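Local coordinates for CurH (Lyngbya majuscula, PDB 3KG7), which probably catalyses the removal of water from a beta-hydroxyacyl intermediate as the dehydratase domain of a module in the curacin polyketide synthase, at residues M91-D96 with K100-V105; F106-D109 with E115-Q118; Q173-E178 with L182-V187; D206-L211 with F244-E249; D217-S222 with V283-S288. All blocks are in the same frame, centred on the assembly; numbering follows the deposited sequence.

Contact 1. Residues M91-D96 with K100-V105; sequences MLHTAD and KQFVEV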
# COMPACT_ATOMS: atom_id res chain seq x y z
N MSE C 91 -5.61 -5.46 5.70
CA MSE C 91 -6.13 -5.02 4.42
C MSE C 91 -7.65 -4.78 4.52
O MSE C 91 -8.42 -5.69 4.82
CB MSE C 91 -5.77 -6.05 3.34
CG MSE C 91 -6.34 -5.81 1.94
SE MSE C 91 -5.50 -4.35 0.93
CE MSE C 91 -5.22 -5.32 -0.75
N LEU C 92 -8.05 -3.53 4.29
CA LEU C 92 -9.45 -3.14 4.36
C LEU C 92 -9.96 -2.96 2.94
O LEU C 92 -9.59 -2.00 2.25
CB LEU C 92 -9.60 -1.85 5.17
CG LEU C 92 -10.93 -1.09 5.21
CD1 LEU C 92 -11.92 -1.85 6.06
CD2 LEU C 92 -10.70 0.28 5.78
N HIS C 93 -10.79 -3.88 2.50
CA HIS C 93 -11.22 -3.87 1.11
C HIS C 93 -12.22 -2.78 0.82
O HIS C 93 -12.85 -2.23 1.72
CB HIS C 93 -11.75 -5.24 0.69
CG HIS C 93 -10.70 -6.29 0.67
ND1 HIS C 93 -10.40 -7.06 1.76
CD2 HIS C 93 -9.85 -6.68 -0.31
CE1 HIS C 93 -9.43 -7.90 1.46
NE2 HIS C 93 -9.07 -7.69 0.20
N THR C 94 -12.34 -2.44 -0.45
CA THR C 94 -13.30 -1.43 -0.86
C THR C 94 -14.71 -2.03 -0.72
O THR C 94 -14.92 -3.22 -0.99
CB THR C 94 -12.97 -0.90 -2.29
OG1 THR C 94 -13.89 0.14 -2.64
CG2 THR C 94 -13.00 -2.02 -3.34
N ALA C 95 -15.65 -1.22 -0.24
CA ALA C 95 -17.01 -1.71 0.03
C ALA C 95 -17.63 -2.35 -1.20
O ALA C 95 -17.44 -1.87 -2.33
CB ALA C 95 -17.88 -0.59 0.55
N ASP C 96 -18.36 -3.44 -0.99
CA ASP C 96 -19.01 -4.17 -2.07
C ASP C 96 -20.40 -3.62 -2.41
O ASP C 96 -20.77 -2.53 -1.96
CB ASP C 96 -19.04 -5.68 -1.75
CG ASP C 96 -19.91 -6.02 -0.54
OD1 ASP C 96 -19.54 -6.93 0.22
OD2 ASP C 96 -20.98 -5.40 -0.35
N LYS C 100 -20.63 -3.83 2.39
CA LYS C 100 -19.76 -4.48 3.38
C LYS C 100 -18.29 -4.32 2.99
O LYS C 100 -17.94 -4.34 1.81
CB LYS C 100 -20.05 -5.98 3.45
CG LYS C 100 -21.42 -6.38 3.95
CD LYS C 100 -21.43 -7.87 4.26
CE LYS C 100 -22.81 -8.47 4.07
NZ LYS C 100 -23.64 -8.33 5.29
N GLN C 101 -17.42 -4.19 3.99
CA GLN C 101 -15.97 -4.10 3.77
C GLN C 101 -15.29 -5.34 4.34
O GLN C 101 -15.35 -5.60 5.54
CB GLN C 101 -15.38 -2.84 4.43
CG GLN C 101 -15.87 -1.51 3.90
CD GLN C 101 -15.63 -0.36 4.88
OE1 GLN C 101 -14.70 0.44 4.71
NE2 GLN C 101 -16.45 -0.29 5.93
N PHE C 102 -14.67 -6.11 3.46
CA PHE C 102 -13.91 -7.28 3.88
C PHE C 102 -12.58 -6.82 4.49
O PHE C 102 -11.98 -5.85 4.03
CB PHE C 102 -13.69 -8.21 2.69
CG PHE C 102 -13.22 -9.58 3.07
CD1 PHE C 102 -13.89 -10.32 4.05
CD2 PHE C 102 -12.11 -10.15 2.44
CE1 PHE C 102 -13.45 -11.60 4.40
CE2 PHE C 102 -11.67 -11.43 2.78
CZ PHE C 102 -12.33 -12.15 3.76
N VAL C 103 -12.15 -7.50 5.54
CA VAL C 103 -10.89 -7.18 6.22
C VAL C 103 -10.09 -8.46 6.39
O VAL C 103 -10.64 -9.50 6.75
CB VAL C 103 -11.13 -6.54 7.61
CG1 VAL C 103 -9.81 -6.30 8.34
CG2 VAL C 103 -11.93 -5.24 7.50
N GLU C 104 -8.79 -8.39 6.10
CA GLU C 104 -7.93 -9.54 6.35
C GLU C 104 -6.58 -9.10 6.91
O GLU C 104 -6.07 -8.05 6.53
CB GLU C 104 -7.80 -10.42 5.11
CG GLU C 104 -7.44 -9.67 3.84
CD GLU C 104 -7.63 -10.50 2.57
OE1 GLU C 104 -8.37 -11.50 2.59
OE2 GLU C 104 -7.02 -10.13 1.54
N VAL C 105 -6.04 -9.89 7.83
CA VAL C 105 -4.77 -9.59 8.49
C VAL C 105 -3.74 -10.67 8.16
O VAL C 105 -3.96 -11.85 8.43
CB VAL C 105 -4.93 -9.48 10.03
CG1 VAL C 105 -3.55 -9.35 10.71
CG2 VAL C 105 -5.86 -8.31 10.40

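Contact 2. Residues F106-D109 with E115-Q118; sequences FSRD and EWQQ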
# COMPACT_ATOMS: atom_id res chain seq x y z
N PHE C 106 -2.63 -10.24 7.57
CA PHE C 106 -1.52 -11.12 7.20
C PHE C 106 -0.25 -10.67 7.90
O PHE C 106 -0.10 -9.49 8.21
CB PHE C 106 -1.28 -11.05 5.69
CG PHE C 106 -2.33 -11.75 4.86
CD1 PHE C 106 -2.06 -12.98 4.27
CD2 PHE C 106 -3.57 -11.16 4.63
CE1 PHE C 106 -3.02 -13.63 3.48
CE2 PHE C 106 -4.54 -11.80 3.86
CZ PHE C 106 -4.27 -13.03 3.28
N SER C 107 0.67 -11.61 8.14
CA SER C 107 2.03 -11.26 8.52
C SER C 107 3.03 -12.25 7.95
O SER C 107 2.66 -13.37 7.59
CB SER C 107 2.19 -11.13 10.03
OG SER C 107 2.10 -12.38 10.67
N ARG C 108 4.28 -11.81 7.83
CA ARG C 108 5.41 -12.67 7.49
C ARG C 108 6.61 -12.22 8.33
O ARG C 108 6.65 -11.08 8.80
CB ARG C 108 5.72 -12.60 5.98
CG ARG C 108 6.50 -11.37 5.53
CD ARG C 108 6.69 -11.28 4.01
NE ARG C 108 7.05 -9.92 3.61
CZ ARG C 108 7.32 -9.52 2.36
NH1 ARG C 108 7.27 -10.38 1.34
NH2 ARG C 108 7.63 -8.26 2.12
N ASP C 109 7.58 -13.12 8.52
CA ASP C 109 8.77 -12.77 9.29
C ASP C 109 9.50 -11.64 8.60
O ASP C 109 9.63 -11.64 7.38
CB ASP C 109 9.69 -13.97 9.48
CG ASP C 109 10.82 -13.70 10.48
OD1 ASP C 109 10.73 -14.19 11.62
OD2 ASP C 109 11.77 -12.97 10.12
N GLU C 115 6.91 -16.85 3.62
CA GLU C 115 5.61 -16.73 2.97
C GLU C 115 4.58 -16.13 3.93
O GLU C 115 4.64 -16.37 5.15
CB GLU C 115 5.15 -18.07 2.39
CG GLU C 115 4.29 -17.95 1.13
CD GLU C 115 4.99 -17.18 0.01
OE1 GLU C 115 6.02 -17.68 -0.51
OE2 GLU C 115 4.50 -16.07 -0.34
N TRP C 116 3.65 -15.35 3.38
CA TRP C 116 2.65 -14.65 4.17
C TRP C 116 1.69 -15.62 4.85
O TRP C 116 1.22 -16.57 4.23
CB TRP C 116 1.85 -13.68 3.29
CG TRP C 116 2.58 -12.47 2.78
CD1 TRP C 116 3.07 -12.28 1.52
CD2 TRP C 116 2.87 -11.25 3.51
NE1 TRP C 116 3.66 -11.03 1.41
CE2 TRP C 116 3.55 -10.38 2.62
CE3 TRP C 116 2.62 -10.81 4.82
CZ2 TRP C 116 3.97 -9.10 2.99
CZ3 TRP C 116 3.04 -9.54 5.19
CH2 TRP C 116 3.71 -8.70 4.28
N GLN C 117 1.42 -15.37 6.13
CA GLN C 117 0.52 -16.18 6.93
C GLN C 117 -0.68 -15.32 7.29
O GLN C 117 -0.51 -14.18 7.71
CB GLN C 117 1.21 -16.63 8.22
CG GLN C 117 2.49 -17.45 8.02
CD GLN C 117 3.09 -17.94 9.33
OE1 GLN C 117 2.37 -18.33 10.26
NE2 GLN C 117 4.41 -17.93 9.41
N GLN C 118 -1.88 -15.87 7.15
CA GLN C 118 -3.08 -15.13 7.52
C GLN C 118 -3.45 -15.41 8.98
O GLN C 118 -3.35 -16.53 9.45
CB GLN C 118 -4.24 -15.46 6.58
CG GLN C 118 -5.29 -14.35 6.49
CD GLN C 118 -6.54 -14.75 5.73
OE1 GLN C 118 -6.48 -15.53 4.78
NE2 GLN C 118 -7.69 -14.21 6.15

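Contact 3. Residues Q173-E178 with L182-V187; sequences QAWIGE and LLEIEV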
# COMPACT_ATOMS: atom_id res chain seq x y z
N GLN C 173 -12.06 -6.72 39.23
CA GLN C 173 -12.88 -7.56 40.10
C GLN C 173 -13.74 -8.53 39.29
O GLN C 173 -14.16 -8.22 38.18
CB GLN C 173 -13.77 -6.69 40.99
CG GLN C 173 -14.29 -7.38 42.25
CD GLN C 173 -13.23 -7.57 43.32
OE1 GLN C 173 -12.32 -6.75 43.46
NE2 GLN C 173 -13.34 -8.65 44.08
N ALA C 174 -13.98 -9.71 39.85
CA ALA C 174 -14.78 -10.73 39.19
C ALA C 174 -15.90 -11.25 40.09
O ALA C 174 -15.68 -11.49 41.28
CB ALA C 174 -13.90 -11.86 38.71
N TRP C 175 -17.09 -11.42 39.53
CA TRP C 175 -18.21 -12.03 40.24
C TRP C 175 -18.73 -13.23 39.46
O TRP C 175 -18.62 -13.28 38.23
CB TRP C 175 -19.33 -11.02 40.46
CG TRP C 175 -18.96 -9.83 41.31
CD1 TRP C 175 -19.13 -9.69 42.66
CD2 TRP C 175 -18.40 -8.59 40.85
NE1 TRP C 175 -18.69 -8.46 43.07
CE2 TRP C 175 -18.24 -7.76 41.98
CE3 TRP C 175 -18.02 -8.10 39.59
CZ2 TRP C 175 -17.71 -6.46 41.89
CZ3 TRP C 175 -17.49 -6.81 39.51
CH2 TRP C 175 -17.34 -6.01 40.65
N ILE C 176 -19.31 -14.19 40.18
CA ILE C 176 -19.85 -15.41 39.56
C ILE C 176 -21.18 -15.85 40.19
O ILE C 176 -21.35 -15.84 41.41
CB ILE C 176 -18.80 -16.57 39.59
CG1 ILE C 176 -19.19 -17.70 38.63
CG2 ILE C 176 -18.57 -17.10 41.02
CD1 ILE C 176 -18.79 -17.43 37.20
N GLY C 177 -22.12 -16.22 39.33
CA GLY C 177 -23.37 -16.85 39.75
C GLY C 177 -23.46 -18.22 39.12
O GLY C 177 -22.51 -18.69 38.48
N GLU C 178 -24.60 -18.88 39.30
CA GLU C 178 -24.83 -20.18 38.68
C GLU C 178 -25.16 -20.04 37.20
O GLU C 178 -24.77 -20.89 36.38
CB GLU C 178 -25.92 -20.95 39.41
CG GLU C 178 -25.50 -21.42 40.79
CD GLU C 178 -26.45 -22.43 41.37
OE1 GLU C 178 -27.62 -22.48 40.92
OE2 GLU C 178 -26.04 -23.18 42.29
N LEU C 182 -19.86 -11.71 35.86
CA LEU C 182 -19.54 -10.29 35.65
C LEU C 182 -18.08 -9.94 35.94
O LEU C 182 -17.55 -10.31 36.99
CB LEU C 182 -20.47 -9.40 36.49
CG LEU C 182 -20.40 -7.88 36.30
CD1 LEU C 182 -21.08 -7.44 35.00
CD2 LEU C 182 -21.03 -7.17 37.49
N LEU C 183 -17.45 -9.23 35.01
CA LEU C 183 -16.07 -8.74 35.18
C LEU C 183 -16.02 -7.22 35.22
O LEU C 183 -16.60 -6.54 34.36
CB LEU C 183 -15.18 -9.24 34.03
CG LEU C 183 -14.80 -10.72 33.92
CD1 LEU C 183 -14.19 -11.03 32.56
CD2 LEU C 183 -13.83 -11.11 35.02
N GLU C 184 -15.33 -6.67 36.21
CA GLU C 184 -15.04 -5.24 36.25
C GLU C 184 -13.67 -5.00 35.62
O GLU C 184 -12.66 -5.52 36.09
CB GLU C 184 -15.07 -4.71 37.69
CG GLU C 184 -14.84 -3.21 37.83
CD GLU C 184 -14.97 -2.71 39.26
OE1 GLU C 184 -16.04 -2.89 39.87
OE2 GLU C 184 -13.99 -2.12 39.78
N ILE C 185 -13.65 -4.21 34.55
CA ILE C 185 -12.46 -4.05 33.72
C ILE C 185 -11.98 -2.60 33.68
O ILE C 185 -12.78 -1.69 33.50
CB ILE C 185 -12.70 -4.59 32.30
CG1 ILE C 185 -12.90 -6.11 32.35
CG2 ILE C 185 -11.55 -4.25 31.37
CD1 ILE C 185 -13.68 -6.67 31.18
N GLU C 186 -10.67 -2.41 33.87
CA GLU C 186 -10.03 -1.10 33.84
C GLU C 186 -8.73 -1.18 33.02
O GLU C 186 -8.25 -2.27 32.71
CB GLU C 186 -9.73 -0.61 35.26
CG GLU C 186 -8.61 -1.39 35.99
CD GLU C 186 -8.10 -0.70 37.25
OE1 GLU C 186 -8.18 0.55 37.34
OE2 GLU C 186 -7.60 -1.42 38.15
N VAL C 187 -8.18 -0.01 32.67
CA VAL C 187 -6.92 0.09 31.93
C VAL C 187 -5.75 -0.27 32.86
O VAL C 187 -5.51 0.44 33.84
CB VAL C 187 -6.70 1.53 31.40
CG1 VAL C 187 -5.32 1.68 30.73
CG2 VAL C 187 -7.83 1.96 30.45

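Contact 4. Residues D206-L211 with F244-E249; sequences DACTRL and FYAYVE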
# COMPACT_ATOMS: atom_id res chain seq x y z
N ASP C 206 -9.86 -8.25 24.95
CA ASP C 206 -9.52 -9.59 25.39
C ASP C 206 -10.03 -9.88 26.79
O ASP C 206 -10.50 -10.98 27.05
CB ASP C 206 -8.04 -9.90 25.34
CG ASP C 206 -7.78 -11.37 25.54
OD1 ASP C 206 -8.26 -12.15 24.69
OD2 ASP C 206 -7.16 -11.75 26.56
N ALA C 207 -9.91 -8.89 27.67
CA ALA C 207 -10.37 -9.02 29.04
C ALA C 207 -11.85 -9.39 29.14
O ALA C 207 -12.26 -10.07 30.07
CB ALA C 207 -10.11 -7.74 29.79
N CYS C 208 -12.64 -8.94 28.18
CA CYS C 208 -14.07 -9.21 28.17
C CYS C 208 -14.40 -10.70 28.07
O CYS C 208 -15.51 -11.13 28.43
CB CYS C 208 -14.73 -8.46 27.01
SG CYS C 208 -14.59 -6.69 27.19
N THR C 209 -13.43 -11.47 27.58
CA THR C 209 -13.67 -12.84 27.18
C THR C 209 -13.19 -13.81 28.25
O THR C 209 -13.28 -15.03 28.07
CB THR C 209 -12.95 -13.14 25.86
OG1 THR C 209 -11.54 -13.22 26.10
CG2 THR C 209 -13.22 -12.06 24.83
N ARG C 210 -12.72 -13.26 29.37
CA ARG C 210 -12.01 -14.04 30.38
C ARG C 210 -12.88 -14.81 31.39
O ARG C 210 -12.35 -15.57 32.19
CB ARG C 210 -11.00 -13.16 31.12
CG ARG C 210 -9.79 -12.79 30.30
CD ARG C 210 -8.90 -11.81 31.04
NE ARG C 210 -7.94 -11.17 30.13
CZ ARG C 210 -7.07 -10.23 30.48
NH1 ARG C 210 -7.00 -9.79 31.73
NH2 ARG C 210 -6.25 -9.71 29.57
N LEU C 211 -14.20 -14.61 31.36
CA LEU C 211 -15.07 -15.27 32.34
C LEU C 211 -16.44 -15.68 31.80
O LEU C 211 -17.07 -14.97 31.02
CB LEU C 211 -15.23 -14.41 33.60
CG LEU C 211 -16.03 -14.95 34.80
CD1 LEU C 211 -15.38 -16.19 35.42
CD2 LEU C 211 -16.22 -13.88 35.85
N PHE C 244 -15.32 -0.21 32.97
CA PHE C 244 -16.56 -0.80 32.45
C PHE C 244 -16.69 -2.26 32.86
O PHE C 244 -15.82 -2.80 33.56
CB PHE C 244 -16.63 -0.66 30.93
CG PHE C 244 -15.55 -1.41 30.20
CD1 PHE C 244 -15.80 -2.66 29.65
CD2 PHE C 244 -14.28 -0.85 30.04
CE1 PHE C 244 -14.80 -3.35 28.96
CE2 PHE C 244 -13.27 -1.54 29.36
CZ PHE C 244 -13.54 -2.79 28.81
N TYR C 245 -17.76 -2.91 32.42
CA TYR C 245 -18.08 -4.27 32.83
C TYR C 245 -18.29 -5.22 31.65
O TYR C 245 -18.71 -4.81 30.56
CB TYR C 245 -19.31 -4.28 33.74
CG TYR C 245 -19.15 -3.46 35.01
CD1 TYR C 245 -18.65 -4.04 36.18
CD2 TYR C 245 -19.49 -2.10 35.04
CE1 TYR C 245 -18.49 -3.30 37.34
CE2 TYR C 245 -19.34 -1.35 36.21
CZ TYR C 245 -18.83 -1.96 37.35
OH TYR C 245 -18.68 -1.23 38.50
N ALA C 246 -17.99 -6.50 31.87
CA ALA C 246 -18.30 -7.55 30.90
C ALA C 246 -19.28 -8.51 31.55
O ALA C 246 -19.00 -9.07 32.61
CB ALA C 246 -17.04 -8.28 30.47
N TYR C 247 -20.43 -8.68 30.91
CA TYR C 247 -21.57 -9.39 31.50
C TYR C 247 -21.96 -10.59 30.63
O TYR C 247 -22.26 -10.43 29.45
CB TYR C 247 -22.73 -8.39 31.65
CG TYR C 247 -23.95 -8.87 32.41
CD1 TYR C 247 -23.82 -9.51 33.64
CD2 TYR C 247 -25.23 -8.65 31.91
CE1 TYR C 247 -24.95 -9.94 34.35
CE2 TYR C 247 -26.37 -9.07 32.61
CZ TYR C 247 -26.21 -9.72 33.83
OH TYR C 247 -27.32 -10.14 34.52
N VAL C 248 -21.94 -11.78 31.21
CA VAL C 248 -22.36 -13.00 30.50
C VAL C 248 -23.65 -13.52 31.14
O VAL C 248 -23.69 -13.79 32.34
CB VAL C 248 -21.25 -14.08 30.50
CG1 VAL C 248 -21.68 -15.32 29.72
CG2 VAL C 248 -19.96 -13.52 29.93
N GLU C 249 -24.70 -13.65 30.32
CA GLU C 249 -26.04 -13.96 30.82
C GLU C 249 -26.37 -15.45 30.88
O GLU C 249 -27.20 -15.87 31.70
CB GLU C 249 -27.10 -13.21 30.00
CG GLU C 249 -27.15 -11.72 30.29
CD GLU C 249 -27.80 -10.91 29.17
OE1 GLU C 249 -29.00 -11.13 28.88
OE2 GLU C 249 -27.11 -10.05 28.59

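Contact 5. Residues D217-S222 with V283-S288; sequences DFSSDS and VKRAPS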
# COMPACT_ATOMS: atom_id res chain seq x y z
N ASP C 217 -15.24 -25.30 34.58
CA ASP C 217 -15.67 -26.49 33.85
C ASP C 217 -14.71 -26.79 32.69
O ASP C 217 -14.50 -27.96 32.35
CB ASP C 217 -17.08 -26.26 33.30
CG ASP C 217 -17.95 -27.50 33.37
OD1 ASP C 217 -17.45 -28.62 33.11
OD2 ASP C 217 -19.15 -27.35 33.67
N PHE C 218 -14.16 -25.73 32.11
CA PHE C 218 -13.18 -25.81 31.01
C PHE C 218 -12.04 -26.76 31.40
O PHE C 218 -11.04 -26.32 31.98
CB PHE C 218 -12.62 -24.41 30.70
CG PHE C 218 -13.62 -23.44 30.09
CD1 PHE C 218 -13.33 -22.81 28.88
CD2 PHE C 218 -14.82 -23.14 30.73
CE1 PHE C 218 -14.24 -21.90 28.31
CE2 PHE C 218 -15.73 -22.23 30.16
CZ PHE C 218 -15.44 -21.62 28.95
N SER C 219 -12.19 -28.05 31.08
CA SER C 219 -11.27 -29.11 31.56
C SER C 219 -9.82 -28.65 31.63
O SER C 219 -9.19 -28.34 30.60
CB SER C 219 -11.41 -30.39 30.74
OG SER C 219 -10.73 -30.28 29.50
N SER C 220 -9.29 -28.60 32.85
CA SER C 220 -8.00 -27.98 33.13
C SER C 220 -6.82 -28.94 33.00
O SER C 220 -5.82 -28.60 32.37
CB SER C 220 -8.01 -27.34 34.52
OG SER C 220 -8.33 -28.29 35.52
N ASP C 221 -6.98 -30.13 33.56
CA ASP C 221 -5.87 -31.06 33.83
C ASP C 221 -5.09 -31.61 32.63
O ASP C 221 -4.35 -32.59 32.76
CB ASP C 221 -6.37 -32.22 34.71
CG ASP C 221 -6.90 -31.76 36.06
OD1 ASP C 221 -7.95 -31.08 36.10
OD2 ASP C 221 -6.26 -32.08 37.09
N SER C 222 -5.23 -30.98 31.46
CA SER C 222 -4.53 -31.42 30.26
C SER C 222 -3.36 -30.51 29.87
O SER C 222 -2.37 -30.98 29.30
CB SER C 222 -5.52 -31.55 29.10
OG SER C 222 -6.57 -32.43 29.44
N VAL C 283 -14.30 -20.64 21.26
CA VAL C 283 -12.95 -21.15 21.50
C VAL C 283 -12.87 -22.62 21.08
O VAL C 283 -13.86 -23.33 21.12
CB VAL C 283 -12.49 -20.97 22.97
CG1 VAL C 283 -12.31 -19.48 23.30
CG2 VAL C 283 -13.47 -21.63 23.94
N LYS C 284 -11.69 -23.05 20.65
CA LYS C 284 -11.47 -24.45 20.30
C LYS C 284 -10.13 -24.92 20.85
O LYS C 284 -9.17 -24.15 20.93
CB LYS C 284 -11.54 -24.65 18.78
CG LYS C 284 -11.60 -26.11 18.33
CD LYS C 284 -11.59 -26.25 16.81
CE LYS C 284 -10.19 -26.06 16.24
NZ LYS C 284 -10.13 -26.38 14.78
N ARG C 285 -10.08 -26.19 21.24
CA ARG C 285 -8.85 -26.80 21.76
C ARG C 285 -7.72 -26.71 20.74
O ARG C 285 -7.89 -27.05 19.56
CB ARG C 285 -9.11 -28.26 22.15
CG ARG C 285 -10.16 -28.45 23.23
CD ARG C 285 -9.57 -28.42 24.64
NE ARG C 285 -8.74 -29.59 24.94
CZ ARG C 285 -8.53 -30.09 26.16
NH1 ARG C 285 -9.10 -29.54 27.22
NH2 ARG C 285 -7.76 -31.16 26.31
N ALA C 286 -6.56 -26.23 21.18
CA ALA C 286 -5.40 -26.09 20.31
C ALA C 286 -4.12 -26.49 21.05
O ALA C 286 -3.55 -25.68 21.78
CB ALA C 286 -5.31 -24.67 19.76
N PRO C 287 -3.68 -27.74 20.86
CA PRO C 287 -2.41 -28.20 21.45
C PRO C 287 -1.22 -27.46 20.84
O PRO C 287 -1.28 -27.04 19.69
CB PRO C 287 -2.37 -29.69 21.11
CG PRO C 287 -3.28 -29.85 19.95
CD PRO C 287 -4.35 -28.81 20.10
N SER C 288 -0.15 -27.32 21.62
CA SER C 288 1.00 -26.49 21.25
C SER C 288 1.68 -26.87 19.93
O SER C 288 2.16 -25.99 19.22
CB SER C 288 2.02 -26.45 22.38
OG SER C 288 2.89 -25.35 22.22

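Contact 1. Residues M91-D96 with K100-V105
His-93 docks on Phe-102 through backbone and ring together: its amide N gives a straight hydrogen bond to Phe-102 O (2.8 Å), and ring atom ND1 adds a weak one to the same oxygen. With CG anti to the carbonyl carbon (chi1 -67°), the imidazole brings an edge to that oxygen. Its plane lies near parallel to the Phe-102 ring but slid so far that the two barely overlap. Further round the same edge, His-93 CE1 lies 3.3 Å from Glu-104 OE2, the carboxylate turned steeply against the ring. Met-91 pairs with Glu-104 by two backbone bonds and rests its CG on one imidazole face. On the other side of the sheet Leu-92 CD1 packs against Val-103 CG2 at 3.7 Å, branched apolar groups suited to a buried face that Thr-58 of helix 52-62 also covers. Toward the exposed turn the packing thins. Asp-96 N bonds Lys-100 O, and Lys-100 N meets Asp-96 OD2 (3.2 Å) from above the carboxylate plane; this short acid also takes weak bonds from Val-98 N and Gly-99 N. The Lys-100 amine instead reaches Glu-69 in a salt bridge. The arrangement is an antiparallel beta hairpin of the double hotdog fold.

Contact 2. Residues F106-D109 with E115-Q118
The antiparallel hairpin of strands 101-109 and 117-124 sets Ser-107 opposite Gln-117 as a hydrogen-bonded pair, Ser-107 N reaching Gln-117 O at 2.9 Å and Gln-117 N returning to Ser-107 O at 2.8 Å. On the side of the sheet that carries Phe-106 and Gln-118, contacts are made by flat groups and methylenes. Gln-118 CG stands over one face of the Phe-106 ring, 3.7 Å from its centroid, in a CH-pi contact, and its amide plane is tilted only 25° from the ring. Glutamine suits this place because its aliphatic stem covers the aromatic while NE2 goes on to the carbonyl of Ala-120. The hairpin belongs to the double hotdog fold, and this face meets the second subunit, whose Ala-19 packs on both Phe-106 and Trp-116. The indole of Trp-116 receives Arg-108 across one face. Arg-108 CD makes a CH-pi contact 3.6 Å from the centroid of the six-membered ring, and the guanidinium, only 14° from parallel to the indole, lies stacked over its outer rim with Arg-108 NE 3.2 Å from Trp-116 CZ2. A first torsion of 79° sets Arg-108 CG between backbone N and carbonyl carbon, from where the extended chain passes obliquely over the indole. Arg-108 NH2 makes salt bridges to Glu-87 and to Glu-17 of the second subunit, which hold the guanidinium in place at the subunit interface.

Contact 3. Residues Q173-E178 with L182-V187
Trp-175 lays the six-membered side of its indole along Leu-182, CE3 lying 3.8 Å from Leu-182 CD2, the two side chains running side by side in the same direction. CG is anti to the carbonyl carbon (chi1 -62°), which swings the ring across the neighbouring strand until Trp-175 CZ3 comes within 3.7 Å of Glu-184 CB. There the carboxylate ends at the indole rim: Glu-184 OE1 lies in the ring plane, 3.5 Å from Trp-175 CH2, where the slightly positive aromatic hydrogens probably favour an oxygen. Gln-173 CG rests on one face of the indole, so a methylene of the same strand probably helps to fix the ring's rotation. A large flat residue suits this spot because it can span two residues of the partner strand at once. Beneath it the strands pair antiparallel. Trp-175 and Leu-182 exchange two hydrogen bonds, Trp-175 N to Leu-182 O at 2.8 Å and Leu-182 N to Trp-175 O at 3.1 Å. Glu-184 N bonds Gln-173 O at 2.8 Å, while the return bond is weak. On the reverse face Ala-174 CB meets Leu-183 CD2 at 3.8 Å, small against branched. Helix 138-144 covers one face of the hairpin, bringing Cys-142 to Trp-175 and Leu-141 to Leu-182; Leu-211 of a loop packs on Leu-183 on the other, and strand 243-255 continues the sheet beyond strand 181-186.

Contact 4. Residues D206-L211 with F244-E249
Cys-208 SG meets the rim of the Phe-244 ring, 3.8 Å from Phe-244 CE1, and lies in the ring plane, the edge-on form of a sulfur-aromatic contact. The ring is brought there by a first torsion of 63°, which sets CG between backbone N and carbonyl carbon. Two residues along the strand, Ala-246 CB comes 3.8 Å from Cys-208 O and packs against Cys-208 CB; only a methyl group projects here, and the turn of the chain lies close above the sheet. Farther on, Val-248 CG2 touches Leu-211 O at 3.4 Å. Behind this first shell stands a type I beta turn from Ala-207 to Arg-210. Arg-210 N bonds Ala-207 O across it, while Asp-206 O accepts both Thr-209 N (3.0 Å) and Thr-209 OG1 (2.6 Å). Outside it, Arg-210 is held by Leu-168 O and by a cation-pi contact with Tyr-164, and Tyr-263 OH bonds the carbonyl of Thr-209. Ile-278 also packs on Cys-208, and strand 181-186 pairs with strand 243-255. No polar bond links the two segments: methyls meet carbonyl oxygens beside the sulfur and ring edge, so close fit and burial join this turn to the sheet of the double hotdog fold.

Contact 5. Residues D217-S222 with V283-S288
Arg-285 of strand 274-286 reaches Ser-219 of the loop with its guanidinium turned to the hydroxyl. NH1 of Arg-285 lies 2.9 Å from Ser-219 OG, but the angle at the hydrogen is only 118°, so the bond is weak. The serine oxygen comes obliquely to the guanidinium plane. Ser-222 approaches differently: its OG lies at the guanidinium edge, near the plane, 3.6 Å from Arg-285 NH2, which makes it only a near contact. Bent at both chi2 (-89°) and chi3 (-70°), the arginine chain turns its guanidinium toward the loop, and its length and several N-H groups let it reach the serines of an irregular stretch of chain. Within that loop Ser-220 OG bonds Asp-221 OD1 at 2.9 Å, meeting the carboxylate from above its plane. At the other end the contact is apolar and looser: Val-283 CG2 lies oblique to the Phe-218 ring, 4.4 Å from Phe-218 CE1. The ring is positioned mainly by others, packing edge-to-face with Trp-226 and making a cation-pi contact with Arg-261, while Trp-226 also touches Val-283 and Arg-285. An aromatic suits this place because it can meet an indole, a cation and a branched aliphatic at once. The arrangement is that of a surface loop packed by its side chains beside strand 274-286, a neighbour of strand 225-236, in the double hotdog fold.

How the contacts relate
Contacts 1, 2 and 3 are antiparallel hairpins held by backbone bonds, whereas contacts 4 and 5 dock a turn or loop onto a strand by side chains. Contacts 1 and 2 share strand 101-109, touch where Val-105 meets Gln-118, and both reach the second subunit; their partly exposed chemistry mixes rings, carboxylates and guanidinium. Contacts 3 and 4, with centres about 7 Å apart, are the buried pair, joined through neighbouring strands 181-186 and 243-255; contact 4 joins its segments by van der Waals contacts alone, some of them methyl to carbonyl oxygen. Contact 5 lies at the surface, about 19 Å between centres from contact 4, with one weak bond and a loose apolar touch. Contacts 1 and 3 lie on opposite sides of the chain's centre.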